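Local coordinates for uncharacterized protein (Sinorhizobium meliloti, PDB 4HUJ), which is of unknown function but has a Rossmann-type dinucleotide-binding fold and may be an oxidoreductase that uses NAD(P), at residues Lys143-Leu151 with Val168-Asn179. Numbering follows the deposited sequence.
Sequences KVVKAFNTL and VLFLSGNHSDAN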
loop_
_atom_site.group_PDB
_atom_site.type_symbol
_atom_site.label_atom_id
_atom_site.label_comp_id
_atom_site.label_asym_id
_atom_site.label_seq_id
_atom_site.Cartn_x
_atom_site.Cartn_y
_atom_site.Cartn_z
ATOM N N LYS A 143 -0.674 9.446 -9.589
ATOM C CA LYS A 143 -1.995 8.833 -9.625
ATOM C C LYS A 143 -2.124 7.989 -8.352
ATOM O O LYS A 143 -1.343 7.066 -8.135
ATOM C CB LYS A 143 -2.174 7.987 -10.887
ATOM C CG LYS A 143 -2.352 8.818 -12.164
ATOM C CD LYS A 143 -2.403 7.943 -13.414
ATOM C CE LYS A 143 -2.479 8.812 -14.660
ATOM N NZ LYS A 143 -2.368 8.032 -15.934
ATOM N N VAL A 144 -3.086 8.342 -7.502
ATOM C CA VAL A 144 -3.231 7.699 -6.192
ATOM C C VAL A 144 -4.307 6.617 -6.210
ATOM O O VAL A 144 -5.397 6.823 -6.742
ATOM C CB VAL A 144 -3.522 8.738 -5.072
ATOM C CG1 VAL A 144 -3.790 8.053 -3.719
ATOM C CG2 VAL A 144 -2.352 9.717 -4.945
ATOM N N VAL A 145 -3.971 5.459 -5.646
ATOM C CA VAL A 145 -4.924 4.362 -5.454
ATOM C C VAL A 145 -4.999 4.091 -3.956
ATOM O O VAL A 145 -3.967 4.025 -3.296
ATOM C CB VAL A 145 -4.472 3.083 -6.198
ATOM C CG1 VAL A 145 -5.404 1.897 -5.899
ATOM C CG2 VAL A 145 -4.395 3.328 -7.694
ATOM N N LYS A 146 -6.214 3.937 -3.428
ATOM C CA LYS A 146 -6.410 3.561 -2.024
ATOM C C LYS A 146 -6.539 2.042 -1.957
ATOM O O LYS A 146 -7.468 1.471 -2.524
ATOM C CB LYS A 146 -7.676 4.236 -1.466
ATOM C CG LYS A 146 -7.891 4.038 0.039
ATOM C CD LYS A 146 -9.190 4.689 0.490
ATOM C CE LYS A 146 -9.396 4.534 1.995
ATOM N NZ LYS A 146 -8.404 5.372 2.736
ATOM N N ALA A 147 -5.589 1.390 -1.284
ATOM C CA ALA A 147 -5.569 -0.069 -1.170
ATOM C C ALA A 147 -4.613 -0.531 -0.080
ATOM O O ALA A 147 -3.679 0.181 0.262
ATOM C CB ALA A 147 -5.185 -0.707 -2.516
ATOM N N PHE A 148 -4.851 -1.745 0.427
ATOM C CA PHE A 148 -4.047 -2.389 1.483
ATOM C C PHE A 148 -4.303 -1.787 2.867
ATOM O O PHE A 148 -3.589 -2.109 3.816
ATOM C CB PHE A 148 -2.528 -2.364 1.197
ATOM C CG PHE A 148 -2.117 -3.037 -0.090
ATOM C CD1 PHE A 148 -2.170 -4.422 -0.227
ATOM C CD2 PHE A 148 -1.617 -2.279 -1.145
ATOM C CE1 PHE A 148 -1.765 -5.040 -1.416
ATOM C CE2 PHE A 148 -1.210 -2.885 -2.338
ATOM C CZ PHE A 148 -1.280 -4.270 -2.467
ATOM N N ASN A 149 -5.306 -0.916 2.984
ATOM C CA ASN A 149 -5.644 -0.317 4.278
ATOM C C ASN A 149 -6.711 -1.110 5.040
ATOM O O ASN A 149 -7.020 -0.809 6.191
ATOM C CB ASN A 149 -6.154 1.112 4.074
ATOM C CG ASN A 149 -7.550 1.143 3.477
ATOM O OD1 ASN A 149 -7.753 0.730 2.338
ATOM N ND2 ASN A 149 -8.524 1.621 4.252
ATOM N N THR A 150 -7.277 -2.123 4.390
ATOM C CA THR A 150 -8.503 -2.732 4.889
ATOM C C THR A 150 -8.286 -3.916 5.820
ATOM O O THR A 150 -9.167 -4.244 6.614
ATOM C CB THR A 150 -9.398 -3.175 3.732
ATOM O OG1 THR A 150 -8.598 -3.896 2.786
ATOM C CG2 THR A 150 -10.008 -1.948 3.047
ATOM N N LEU A 151 -7.135 -4.567 5.717
ATOM C CA LEU A 151 -6.911 -5.777 6.488
ATOM C C LEU A 151 -5.857 -5.599 7.573
ATOM O O LEU A 151 -4.851 -4.924 7.354
ATOM C CB LEU A 151 -6.524 -6.933 5.559
ATOM C CG LEU A 151 -7.552 -7.349 4.502
ATOM C CD1 LEU A 151 -7.008 -8.520 3.714
ATOM C CD2 LEU A 151 -8.897 -7.702 5.143
ATOM N N VAL A 168 -10.064 -11.117 -0.165
ATOM C CA VAL A 168 -10.463 -9.923 -0.899
ATOM C C VAL A 168 -9.719 -8.686 -0.418
ATOM O O VAL A 168 -9.654 -8.415 0.790
ATOM C CB VAL A 168 -11.992 -9.675 -0.797
ATOM C CG1 VAL A 168 -12.380 -8.309 -1.384
ATOM C CG2 VAL A 168 -12.749 -10.794 -1.498
ATOM N N LEU A 169 -9.168 -7.950 -1.379
ATOM C CA LEU A 169 -8.633 -6.613 -1.132
ATOM C C LEU A 169 -9.412 -5.606 -1.959
ATOM O O LEU A 169 -9.335 -5.600 -3.193
ATOM C CB LEU A 169 -7.136 -6.534 -1.461
ATOM C CG LEU A 169 -6.168 -7.069 -0.403
ATOM C CD1 LEU A 169 -4.739 -7.049 -0.927
ATOM C CD2 LEU A 169 -6.263 -6.279 0.903
ATOM N N PHE A 170 -10.182 -4.764 -1.279
ATOM C CA PHE A 170 -10.844 -3.640 -1.936
ATOM C C PHE A 170 -9.836 -2.555 -2.325
ATOM O O PHE A 170 -8.838 -2.334 -1.634
ATOM C CB PHE A 170 -11.946 -3.057 -1.038
ATOM C CG PHE A 170 -13.073 -4.014 -0.769
ATOM C CD1 PHE A 170 -14.019 -4.288 -1.757
ATOM C CD2 PHE A 170 -13.178 -4.663 0.463
ATOM C CE1 PHE A 170 -15.063 -5.185 -1.520
ATOM C CE2 PHE A 170 -14.221 -5.565 0.715
ATOM C CZ PHE A 170 -15.169 -5.821 -0.276
ATOM N N LEU A 171 -10.085 -1.899 -3.453
ATOM C CA LEU A 171 -9.281 -0.742 -3.863
ATOM C C LEU A 171 -10.179 0.304 -4.497
ATOM O O LEU A 171 -11.321 0.017 -4.853
ATOM C CB LEU A 171 -8.153 -1.139 -4.829
ATOM C CG LEU A 171 -8.551 -1.546 -6.255
ATOM C CD1 LEU A 171 -7.464 -1.160 -7.238
ATOM C CD2 LEU A 171 -8.843 -3.046 -6.334
ATOM N N SER A 172 -9.663 1.523 -4.618
ATOM C CA SER A 172 -10.414 2.616 -5.207
ATOM C C SER A 172 -9.442 3.713 -5.614
ATOM O O SER A 172 -8.269 3.690 -5.235
ATOM C CB SER A 172 -11.461 3.164 -4.231
ATOM O OG SER A 172 -10.884 3.471 -2.972
ATOM N N GLY A 173 -9.930 4.669 -6.388
ATOM C CA GLY A 173 -9.064 5.711 -6.929
ATOM C C GLY A 173 -9.693 6.367 -8.140
ATOM O O GLY A 173 -10.555 5.779 -8.806
ATOM N N ASN A 174 -9.244 7.583 -8.432
ATOM C CA ASN A 174 -9.868 8.403 -9.470
ATOM C C ASN A 174 -9.420 8.080 -10.892
ATOM O O ASN A 174 -10.082 8.472 -11.865
ATOM C CB ASN A 174 -9.647 9.881 -9.161
ATOM C CG ASN A 174 -10.275 10.304 -7.854
ATOM O OD1 ASN A 174 -11.236 9.692 -7.378
ATOM N ND2 ASN A 174 -9.731 11.355 -7.256
ATOM N N HIS A 175 -8.314 7.348 -11.002
ATOM C CA HIS A 175 -7.685 7.050 -12.287
ATOM C C HIS A 175 -7.823 5.568 -12.624
ATOM O O HIS A 175 -7.135 4.724 -12.035
ATOM C CB HIS A 175 -6.207 7.456 -12.247
ATOM C CG HIS A 175 -5.976 8.838 -11.722
ATOM N ND1 HIS A 175 -6.084 9.962 -12.512
ATOM C CD2 HIS A 175 -5.648 9.279 -10.483
ATOM C CE1 HIS A 175 -5.835 11.036 -11.783
ATOM N NE2 HIS A 175 -5.566 10.649 -10.549
ATOM N N SER A 176 -8.702 5.247 -13.575
ATOM C CA SER A 176 -9.000 3.843 -13.889
ATOM C C SER A 176 -7.764 3.033 -14.288
ATOM O O SER A 176 -7.673 1.855 -13.961
ATOM C CB SER A 176 -10.089 3.721 -14.961
ATOM O OG SER A 176 -9.722 4.419 -16.134
ATOM N N ASP A 177 -6.814 3.662 -14.974
ATOM C CA ASP A 177 -5.610 2.960 -15.402
ATOM C C ASP A 177 -4.702 2.620 -14.219
ATOM O O ASP A 177 -4.130 1.535 -14.162
ATOM C CB ASP A 177 -4.856 3.734 -16.490
ATOM C CG ASP A 177 -4.375 5.101 -16.027
ATOM O OD1 ASP A 177 -5.031 5.745 -15.182
ATOM O OD2 ASP A 177 -3.323 5.545 -16.527
ATOM N N ALA A 178 -4.599 3.538 -13.263
ATOM C CA ALA A 178 -3.833 3.269 -12.047
ATOM C C ALA A 178 -4.519 2.173 -11.220
ATOM O O ALA A 178 -3.861 1.253 -10.731
ATOM C CB ALA A 178 -3.652 4.537 -11.239
ATOM N N ASN A 179 -5.840 2.269 -11.068
ATOM C CA ASN A 179 -6.605 1.228 -10.375
ATOM C C ASN A 179 -6.350 -0.149 -10.985
ATOM O O ASN A 179 -6.112 -1.118 -10.269
ATOM C CB ASN A 179 -8.103 1.527 -10.421
ATOM C CG ASN A 179 -8.511 2.668 -9.498
ATOM O OD1 ASN A 179 -7.692 3.483 -9.083
ATOM N ND2 ASN A 179 -9.796 2.725 -9.182
HETATM O O HOH W 1 -6.400 6.039 -9.237
HETATM O O HOH W 2 -7.178 8.801 -6.947
HETATM O O HOH W 3 -4.421 10.984 -7.909
HETATM O O HOH W 4 -7.348 -2.994 0.471
HETATM O O HOH W 5 -10.217 -5.778 1.792
#
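Over the centre of one face of the His175 imidazole lies CG of Lys143, a CH-pi contact of 3.7 Å to the ring centroid; CB of Asn174 sits toward the rim of the opposite face, and a water in the ring plane at the edge joins NE2 to Val144 N. Val168 CG1 covers the centre of one face of the Phe170 ring. The aromatic ring of Phe148 meets Leu169 obliquely, Phe148 CE1 to Leu169 CD1 3.6 Å, and the Phe148 side chain also touches Leu185 and Ile186 of helix 176-188. Beyond CG the Lys143 chain runs fully extended past the imidazole, and its NZ reaches the syn lone pair of Asp177 OD2 at 2.7 Å, a salt bridge to the first turn of the same helix. Between these ends strand 143-147, paired in parallel with 108-111 in the Rossmann-type sheet, meets 166-173 in antiparallel fashion. Lys146 N donates to Ser172 O (2.7 Å, 157° at the hydrogen), and Ser172 N returns a 3.0 Å bond to Lys146 O. Where the strands part, water takes over: one molecule links Phe148 N, Thr150 OG1 and Phe170 O, while two others tie Val144 O to the backbone N of Asn174 and His175. Val145, its CG2 anti to the carbonyl carbon, sets that methyl 3.8 Å from Ala178 CB.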